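2-oxoglutarate carboxylase small subunit (Hydrogenobacter thermophilus, PDB 7KCT) forms the biotin carboxylase-type subunit of a carboxylase, pairing an ATP-grasp domain with a biotin carboxylase C-terminal domain and holding ADP, magnesium and bicarbonate in this model. Local coordinates at residues 366-380 against 391-403. Residues are numbered along the deposited sequence; the frame is centred on the assembly and turned at random.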
ATOM      1  N   TYR A 366      -2.494  -5.807 -17.406  1.00 23.39           N
ATOM      2  CA  TYR A 366      -2.821  -5.112 -16.160  1.00 22.73           C
ATOM      3  C   TYR A 366      -1.802  -5.507 -15.100  1.00 23.74           C
ATOM      4  O   TYR A 366      -1.720  -6.679 -14.720  1.00 26.36           O
ATOM      5  CB  TYR A 366      -4.237  -5.453 -15.701  1.00 23.09           C
ATOM      6  CG  TYR A 366      -4.757  -4.551 -14.638  1.00 21.20           C
ATOM      7  CD1 TYR A 366      -5.094  -3.229 -14.924  1.00 22.46           C
ATOM      8  CD2 TYR A 366      -4.873  -4.984 -13.343  1.00 24.99           C
ATOM      9  CE1 TYR A 366      -5.586  -2.386 -13.948  1.00 21.72           C
ATOM     10  CE2 TYR A 366      -5.331  -4.139 -12.341  1.00 30.01           C
ATOM     11  CZ  TYR A 366      -5.671  -2.832 -12.647  1.00 25.45           C
ATOM     12  OH  TYR A 366      -6.139  -1.995 -11.657  1.00 26.14           O
ATOM     13  N   TYR A 367      -1.018  -4.548 -14.645  1.00 22.24           N
ATOM     14  CA  TYR A 367      -0.084  -4.801 -13.558  1.00 24.54           C
ATOM     15  C   TYR A 367      -0.195  -3.650 -12.580  1.00 26.36           C
ATOM     16  O   TYR A 367       0.004  -2.496 -12.968  1.00 24.55           O
ATOM     17  CB  TYR A 367       1.355  -4.929 -14.034  1.00 23.86           C
ATOM     18  CG  TYR A 367       2.334  -4.928 -12.863  1.00 21.24           C
ATOM     19  CD1 TYR A 367       2.592  -6.090 -12.132  1.00 24.28           C
ATOM     20  CD2 TYR A 367       2.985  -3.748 -12.470  1.00 21.69           C
ATOM     21  CE1 TYR A 367       3.519  -6.083 -11.056  1.00 23.86           C
ATOM     22  CE2 TYR A 367       3.857  -3.721 -11.421  1.00 19.91           C
ATOM     23  CZ  TYR A 367       4.106  -4.881 -10.696  1.00 26.80           C
ATOM     24  OH  TYR A 367       5.021  -4.808  -9.673  1.00 27.38           O
ATOM     25  N   VAL A 368      -0.480  -3.966 -11.319  1.00 24.13           N
ATOM     26  CA  VAL A 368      -0.652  -2.992 -10.248  1.00 24.70           C
ATOM     27  C   VAL A 368       0.668  -2.753  -9.508  1.00 23.85           C
ATOM     28  O   VAL A 368       1.239  -3.702  -8.954  1.00 27.32           O
ATOM     29  CB  VAL A 368      -1.736  -3.501  -9.278  1.00 28.86           C
ATOM     30  CG1 VAL A 368      -1.944  -2.542  -8.153  1.00 33.65           C
ATOM     31  CG2 VAL A 368      -3.028  -3.706  -9.999  1.00 35.19           C
ATOM     32  N   PRO A 369       1.152  -1.527  -9.389  1.00 23.82           N
ATOM     33  CA  PRO A 369       2.384  -1.313  -8.618  1.00 26.99           C
ATOM     34  C   PRO A 369       2.145  -1.440  -7.119  1.00 24.42           C
ATOM     35  O   PRO A 369       1.041  -1.249  -6.620  1.00 24.12           O
ATOM     36  CB  PRO A 369       2.794   0.109  -9.000  1.00 27.14           C
ATOM     37  CG  PRO A 369       1.483   0.794  -9.186  1.00 35.62           C
ATOM     38  CD  PRO A 369       0.570  -0.244  -9.836  1.00 26.53           C
ATOM     39  N   GLY A 370       3.211  -1.777  -6.398  1.00 29.55           N
ATOM     40  CA  GLY A 370       3.169  -1.820  -4.947  1.00 27.75           C
ATOM     41  C   GLY A 370       4.527  -1.437  -4.385  1.00 27.13           C
ATOM     42  O   GLY A 370       5.549  -1.507  -5.071  1.00 30.89           O
ATOM     43  N   GLY A 371       4.518  -0.981  -3.138  1.00 28.87           N
ATOM     44  CA  GLY A 371       5.753  -0.723  -2.440  1.00 25.60           C
ATOM     45  C   GLY A 371       5.550   0.126  -1.195  1.00 27.28           C
ATOM     46  O   GLY A 371       4.424   0.407  -0.750  1.00 24.70           O
ATOM     47  N   PHE A 372       6.696   0.526  -0.648  1.00 26.01           N
ATOM     48  CA  PHE A 372       6.736   1.404   0.511  1.00 24.20           C
ATOM     49  C   PHE A 372       6.026   2.702   0.143  1.00 25.50           C
ATOM     50  O   PHE A 372       6.339   3.327  -0.877  1.00 29.63           O
ATOM     51  CB  PHE A 372       8.214   1.627   0.880  1.00 26.08           C
ATOM     52  CG  PHE A 372       8.448   2.539   2.066  1.00 32.91           C
ATOM     53  CD1 PHE A 372       8.247   3.919   1.970  1.00 40.74           C
ATOM     54  CD2 PHE A 372       8.897   2.022   3.260  1.00 36.75           C
ATOM     55  CE1 PHE A 372       8.458   4.755   3.080  1.00 41.85           C
ATOM     56  CE2 PHE A 372       9.122   2.849   4.375  1.00 39.10           C
ATOM     57  CZ  PHE A 372       8.904   4.208   4.284  1.00 41.93           C
ATOM     58  N   GLY A 373       5.026   3.071   0.937  1.00 22.46           N
ATOM     59  CA  GLY A 373       4.291   4.301   0.715  1.00 26.87           C
ATOM     60  C   GLY A 373       3.324   4.313  -0.455  1.00 27.23           C
ATOM     61  O   GLY A 373       2.852   5.386  -0.832  1.00 24.98           O
ATOM     62  N   ILE A 374       2.959   3.156  -1.001  1.00 26.43           N
ATOM     63  CA  ILE A 374       2.026   3.077  -2.119  1.00 23.03           C
ATOM     64  C   ILE A 374       0.751   2.342  -1.681  1.00 23.84           C
ATOM     65  O   ILE A 374       0.814   1.261  -1.076  1.00 23.10           O
ATOM     66  CB  ILE A 374       2.713   2.402  -3.315  1.00 24.79           C
ATOM     67  CG1 ILE A 374       3.845   3.259  -3.912  1.00 25.93           C
ATOM     68  CG2 ILE A 374       1.712   2.078  -4.391  1.00 24.51           C
ATOM     69  CD1 ILE A 374       4.715   2.484  -4.938  1.00 30.30           C
ATOM     70  N   ARG A 375      -0.394   2.914  -2.011  1.00 21.79           N
ATOM     71  CA  ARG A 375      -1.688   2.278  -1.795  1.00 21.47           C
ATOM     72  C   ARG A 375      -2.440   2.326  -3.107  1.00 23.91           C
ATOM     73  O   ARG A 375      -2.401   3.328  -3.830  1.00 25.10           O
ATOM     74  CB  ARG A 375      -2.452   2.999  -0.653  1.00 26.61           C
ATOM     75  CG  ARG A 375      -3.906   2.679  -0.464  1.00 25.17           C
ATOM     76  CD  ARG A 375      -4.453   3.494   0.699  1.00 27.10           C
ATOM     77  NE  ARG A 375      -5.886   3.364   0.833  1.00 27.73           N
ATOM     78  CZ  ARG A 375      -6.601   3.969   1.764  1.00 31.76           C
ATOM     79  NH1 ARG A 375      -6.020   4.778   2.665  1.00 29.24           N
ATOM     80  NH2 ARG A 375      -7.888   3.765   1.780  1.00 31.12           N
ATOM     81  N   VAL A 376      -3.145   1.253  -3.411  1.00 22.64           N
ATOM     82  CA  VAL A 376      -3.921   1.172  -4.630  1.00 23.95           C
ATOM     83  C   VAL A 376      -5.347   0.833  -4.251  1.00 29.11           C
ATOM     84  O   VAL A 376      -5.572  -0.132  -3.509  1.00 29.63           O
ATOM     85  CB  VAL A 376      -3.379   0.123  -5.612  1.00 31.17           C
ATOM     86  CG1 VAL A 376      -4.257   0.126  -6.892  1.00 29.74           C
ATOM     87  CG2 VAL A 376      -1.955   0.430  -5.964  1.00 35.11           C
ATOM     88  N   GLU A 377      -6.300   1.615  -4.760  1.00 23.16           N
ATOM     89  CA  GLU A 377      -7.732   1.342  -4.638  1.00 25.80           C
ATOM     90  C   GLU A 377      -8.252   0.990  -6.033  1.00 26.61           C
ATOM     91  O   GLU A 377      -8.253   1.830  -6.940  1.00 25.08           O
ATOM     92  CB  GLU A 377      -8.484   2.536  -4.052  1.00 27.71           C
ATOM     93  CG  GLU A 377      -7.998   2.947  -2.664  1.00 27.16           C
ATOM     94  CD  GLU A 377      -8.587   2.108  -1.498  1.00 36.32           C
ATOM     95  OE1 GLU A 377      -9.668   1.427  -1.630  1.00 35.03           O
ATOM     96  OE2 GLU A 377      -7.943   2.147  -0.423  1.00 33.84           O
ATOM     97  N   HIS A 378      -8.696  -0.251  -6.218  1.00 25.49           N
ATOM     98  CA  HIS A 378      -9.030  -0.652  -7.576  1.00 23.03           C
ATOM     99  C   HIS A 378      -9.958  -1.866  -7.554  1.00 30.08           C
ATOM    100  O   HIS A 378     -10.048  -2.607  -6.561  1.00 25.18           O
ATOM    101  CB  HIS A 378      -7.740  -0.931  -8.390  1.00 23.31           C
ATOM    102  CG  HIS A 378      -7.125  -2.255  -8.113  1.00 22.38           C
ATOM    103  ND1 HIS A 378      -6.780  -3.142  -9.118  1.00 26.64           N
ATOM    104  CD2 HIS A 378      -6.848  -2.883  -6.944  1.00 25.66           C
ATOM    105  CE1 HIS A 378      -6.327  -4.260  -8.572  1.00 27.03           C
ATOM    106  NE2 HIS A 378      -6.343  -4.122  -7.256  1.00 23.52           N
ATOM    107  N   ALA A 379     -10.662  -2.059  -8.661  1.00 24.12           N
ATOM    108  CA  ALA A 379     -11.545  -3.208  -8.754  1.00 25.10           C
ATOM    109  C   ALA A 379     -11.361  -3.945 -10.068  1.00 27.51           C
ATOM    110  O   ALA A 379     -12.302  -4.576 -10.556  1.00 32.34           O
ATOM    111  CB  ALA A 379     -13.010  -2.798  -8.573  1.00 27.32           C
ATOM    112  N   SER A 380     -10.162  -3.898 -10.624  1.00 23.95           N
ATOM    113  CA  SER A 380      -9.889  -4.343 -11.981  1.00 25.46           C
ATOM    114  C   SER A 380      -8.888  -5.486 -12.026  1.00 28.28           C
ATOM    115  O   SER A 380      -8.089  -5.680 -11.112  1.00 29.18           O
ATOM    116  CB  SER A 380      -9.339  -3.198 -12.844  1.00 33.98           C
ATOM    117  OG  SER A 380     -10.388  -2.306 -13.146  1.00 39.87           O
ATOM    118  N   ASP A 391     -19.144   5.692 -14.315  1.00 37.94           N
ATOM    119  CA  ASP A 391     -17.942   6.509 -14.257  1.00 39.38           C
ATOM    120  C   ASP A 391     -16.740   5.768 -14.854  1.00 38.41           C
ATOM    121  O   ASP A 391     -16.659   4.523 -14.863  1.00 37.36           O
ATOM    122  CB  ASP A 391     -17.640   6.966 -12.808  1.00 40.58           C
ATOM    123  N   SER A 392     -15.783   6.552 -15.355  1.00 36.32           N
ATOM    124  CA  SER A 392     -14.641   5.949 -16.051  1.00 38.48           C
ATOM    125  C   SER A 392     -13.497   5.570 -15.119  1.00 36.86           C
ATOM    126  O   SER A 392     -12.464   5.064 -15.597  1.00 34.53           O
ATOM    127  CB  SER A 392     -14.103   6.886 -17.148  1.00 33.74           C
ATOM    128  OG  SER A 392     -13.743   8.153 -16.605  1.00 41.25           O
ATOM    129  N   LEU A 393     -13.682   5.732 -13.810  1.00 33.51           N
ATOM    130  CA  LEU A 393     -12.634   5.457 -12.838  1.00 33.46           C
ATOM    131  C   LEU A 393     -12.279   3.979 -12.858  1.00 27.12           C
ATOM    132  O   LEU A 393     -13.158   3.120 -12.799  1.00 42.23           O
ATOM    133  CB  LEU A 393     -13.098   5.903 -11.448  1.00 34.64           C
ATOM    134  CG  LEU A 393     -12.023   5.906 -10.350  1.00 33.23           C
ATOM    135  CD1 LEU A 393     -10.818   6.756 -10.740  1.00 29.84           C
ATOM    136  CD2 LEU A 393     -12.653   6.387  -9.039  1.00 38.28           C
ATOM    137  N   ILE A 394     -10.999   3.691 -13.056  1.00 25.95           N
ATOM    138  CA  ILE A 394     -10.442   2.336 -12.986  1.00 29.01           C
ATOM    139  C   ILE A 394      -9.777   2.085 -11.637  1.00 33.31           C
ATOM    140  O   ILE A 394      -9.869   0.998 -11.073  1.00 34.28           O
ATOM    141  CB  ILE A 394      -9.395   2.106 -14.101  1.00 29.42           C
ATOM    142  CG1 ILE A 394      -9.936   2.052 -15.505  1.00 35.31           C
ATOM    143  CG2 ILE A 394      -8.552   0.815 -13.814  1.00 40.56           C
ATOM    144  CD1 ILE A 394      -8.813   2.120 -16.505  1.00 36.48           C
ATOM    145  N   ALA A 395      -8.985   3.049 -11.174  1.00 28.09           N
ATOM    146  CA  ALA A 395      -8.150   2.833 -10.008  1.00 26.40           C
ATOM    147  C   ALA A 395      -7.810   4.201  -9.451  1.00 27.21           C
ATOM    148  O   ALA A 395      -7.878   5.208 -10.163  1.00 26.63           O
ATOM    149  CB  ALA A 395      -6.882   2.063 -10.357  1.00 24.20           C
ATOM    150  N   LYS A 396      -7.546   4.236  -8.164  1.00 24.79           N
ATOM    151  CA  LYS A 396      -6.957   5.401  -7.503  1.00 26.78           C
ATOM    152  C   LYS A 396      -5.589   4.966  -7.032  1.00 25.65           C
ATOM    153  O   LYS A 396      -5.460   3.940  -6.343  1.00 26.94           O
ATOM    154  CB  LYS A 396      -7.792   5.898  -6.325  1.00 28.12           C
ATOM    155  CG  LYS A 396      -9.254   6.071  -6.683  1.00 34.20           C
ATOM    156  CD  LYS A 396     -10.082   6.773  -5.599  1.00 36.86           C
ATOM    157  CE  LYS A 396     -10.204   5.951  -4.322  1.00 32.25           C
ATOM    158  NZ  LYS A 396     -11.485   6.248  -3.631  1.00 36.84           N
ATOM    159  N   LEU A 397      -4.567   5.669  -7.464  1.00 25.96           N
ATOM    160  CA  LEU A 397      -3.218   5.433  -6.986  1.00 23.79           C
ATOM    161  C   LEU A 397      -2.903   6.478  -5.924  1.00 24.06           C
ATOM    162  O   LEU A 397      -3.003   7.673  -6.197  1.00 24.05           O
ATOM    163  CB  LEU A 397      -2.227   5.513  -8.135  1.00 24.36           C
ATOM    164  CG  LEU A 397      -0.774   5.226  -7.859  1.00 32.49           C
ATOM    165  CD1 LEU A 397      -0.706   3.870  -7.258  1.00 29.64           C
ATOM    166  CD2 LEU A 397      -0.059   5.354  -9.227  1.00 30.70           C
ATOM    167  N   ILE A 398      -2.531   6.041  -4.724  1.00 24.02           N
ATOM    168  CA  ILE A 398      -2.284   6.947  -3.600  1.00 23.16           C
ATOM    169  C   ILE A 398      -0.888   6.725  -3.090  1.00 25.78           C
ATOM    170  O   ILE A 398      -0.476   5.572  -2.916  1.00 27.20           O
ATOM    171  CB  ILE A 398      -3.289   6.731  -2.459  1.00 24.79           C
ATOM    172  CG1 ILE A 398      -4.695   6.913  -2.990  1.00 27.00           C
ATOM    173  CG2 ILE A 398      -2.985   7.694  -1.277  1.00 26.77           C
ATOM    174  CD1 ILE A 398      -5.524   5.667  -2.908  1.00 24.03           C
ATOM    175  N   VAL A 399      -0.141   7.810  -2.847  1.00 22.33           N
ATOM    176  CA  VAL A 399       1.181   7.666  -2.273  1.00 20.36           C
ATOM    177  C   VAL A 399       1.309   8.562  -1.057  1.00 24.56           C
ATOM    178  O   VAL A 399       0.532   9.500  -0.851  1.00 24.02           O
ATOM    179  CB  VAL A 399       2.360   7.949  -3.247  1.00 23.17           C
ATOM    180  CG1 VAL A 399       2.190   7.139  -4.517  1.00 27.07           C
ATOM    181  CG2 VAL A 399       2.561   9.477  -3.548  1.00 24.62           C
ATOM    182  N   TRP A 400       2.289   8.224  -0.231  1.00 21.94           N
ATOM    183  CA  TRP A 400       2.616   9.001   0.965  1.00 26.20           C
ATOM    184  C   TRP A 400       4.132   9.137   1.061  1.00 29.50           C
ATOM    185  O   TRP A 400       4.858   8.201   0.722  1.00 24.81           O
ATOM    186  CB  TRP A 400       2.067   8.345   2.277  1.00 29.31           C
ATOM    187  CG  TRP A 400       2.506   9.136   3.540  1.00 24.72           C
ATOM    188  CD1 TRP A 400       1.830  10.147   4.142  1.00 33.90           C
ATOM    189  CD2 TRP A 400       3.709   8.965   4.291  1.00 26.22           C
ATOM    190  NE1 TRP A 400       2.539  10.624   5.239  1.00 30.59           N
ATOM    191  CE2 TRP A 400       3.709   9.918   5.329  1.00 32.13           C
ATOM    192  CE3 TRP A 400       4.780   8.081   4.199  1.00 32.27           C
ATOM    193  CZ2 TRP A 400       4.756  10.029   6.236  1.00 30.46           C
ATOM    194  CZ3 TRP A 400       5.803   8.194   5.083  1.00 31.12           C
ATOM    195  CH2 TRP A 400       5.785   9.158   6.098  1.00 30.24           C
ATOM    196  N   ALA A 401       4.612  10.291   1.534  1.00 28.27           N
ATOM    197  CA  ALA A 401       6.027  10.445   1.865  1.00 25.19           C
ATOM    198  C   ALA A 401       6.170  11.504   2.948  1.00 27.94           C
ATOM    199  O   ALA A 401       5.258  12.305   3.162  1.00 27.51           O
ATOM    200  CB  ALA A 401       6.851  10.861   0.647  1.00 29.71           C
ATOM    201  N   PRO A 402       7.341  11.581   3.605  1.00 31.44           N
ATOM    202  CA  PRO A 402       7.512  12.632   4.640  1.00 33.74           C
ATOM    203  C   PRO A 402       7.615  14.026   4.043  1.00 37.52           C
ATOM    204  O   PRO A 402       7.186  14.998   4.678  1.00 38.16           O
ATOM    205  CB  PRO A 402       8.808  12.233   5.376  1.00 37.22           C
ATOM    206  CG  PRO A 402       9.092  10.770   4.917  1.00 41.10           C
ATOM    207  CD  PRO A 402       8.524  10.715   3.506  1.00 33.09           C
ATOM    208  N   LEU A 403       8.133  14.153   2.829  1.00 33.86           N
ATOM    209  CA  LEU A 403       8.348  15.442   2.191  1.00 31.39           C
ATOM    210  C   LEU A 403       7.600  15.495   0.865  1.00 34.71           C
ATOM    211  O   LEU A 403       7.428  14.469   0.200  1.00 31.79           O
ATOM    212  CB  LEU A 403       9.840  15.693   1.912  1.00 39.05           C
ATOM    213  CG  LEU A 403      10.801  15.503   3.085  1.00 40.86           C
ATOM    214  CD1 LEU A 403      12.249  15.540   2.629  1.00 46.33           C
ATOM    215  CD2 LEU A 403      10.539  16.572   4.164  1.00 40.30           C
TER
HETATM  216  O   HOH W   1     -11.341   4.038  -1.992  1.00 35.87           O
HETATM  217  O   HOH W   2     -11.431  -0.831 -11.001  1.00 33.26           O
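Arg375 and Ile398 lie side by side on one face of an antiparallel strand pair, 374-378 against 393-401, with Glu377 and Lys396 as the next pair on that face. Four backbone bonds tie these two pairs, the straightest from Glu377 N to Lys396 O (2.9 Å, 175°), and Trp400 N to Gly373 O extends the ladder where a type II turn leads into strand 374-378. Arg375 runs fully extended, whereas Glu377 bends back at chi2 (-82°), bringing its carboxylate to the edge of the guanidinium. Arg375 NE and NH2 both donate to Glu377 OE2, in the guanidinium plane; NE, at 2.7 Å, meets the anti lone pair of that oxygen, while NH2 comes from above the carboxylate plane. Ile398 CD1 packs against the bend at Glu377 CG (3.7 Å). The Lys396 chain crosses Glu377, CE against CB (3.8 Å); its NZ reaches Glu377 OE1 only through a water, weakly bound on the glutamate side, and forms its salt bridge with Glu21. On the other face Leu397 CD1 meets Val376 CG2 (3.9 Å), Ile374 CG2 and Pro369 CG, an apolar layer that continues onto helix 404-417. Farther along, His378 CB abuts Ala395 CB (3.7 Å), while the ring turns away from strand 393-401: ND1 is hydrogen-bonded to Tyr366 OH in the plane of the tyrosine ring, and NE2 to Val368 O of the second subunit. Ile394 and Ala395 form a classic bulge opposite Ile347. The pairing is part of the antiparallel sheet of the biotin carboxylase C-terminal domain, apolar toward helix 404-417 and charged toward helix 20-32. Two Arg375 nitrogens on OE2 probably keep the buried Glu377 carboxylate ionised, although Arg375 also serves Glu309 through NH1.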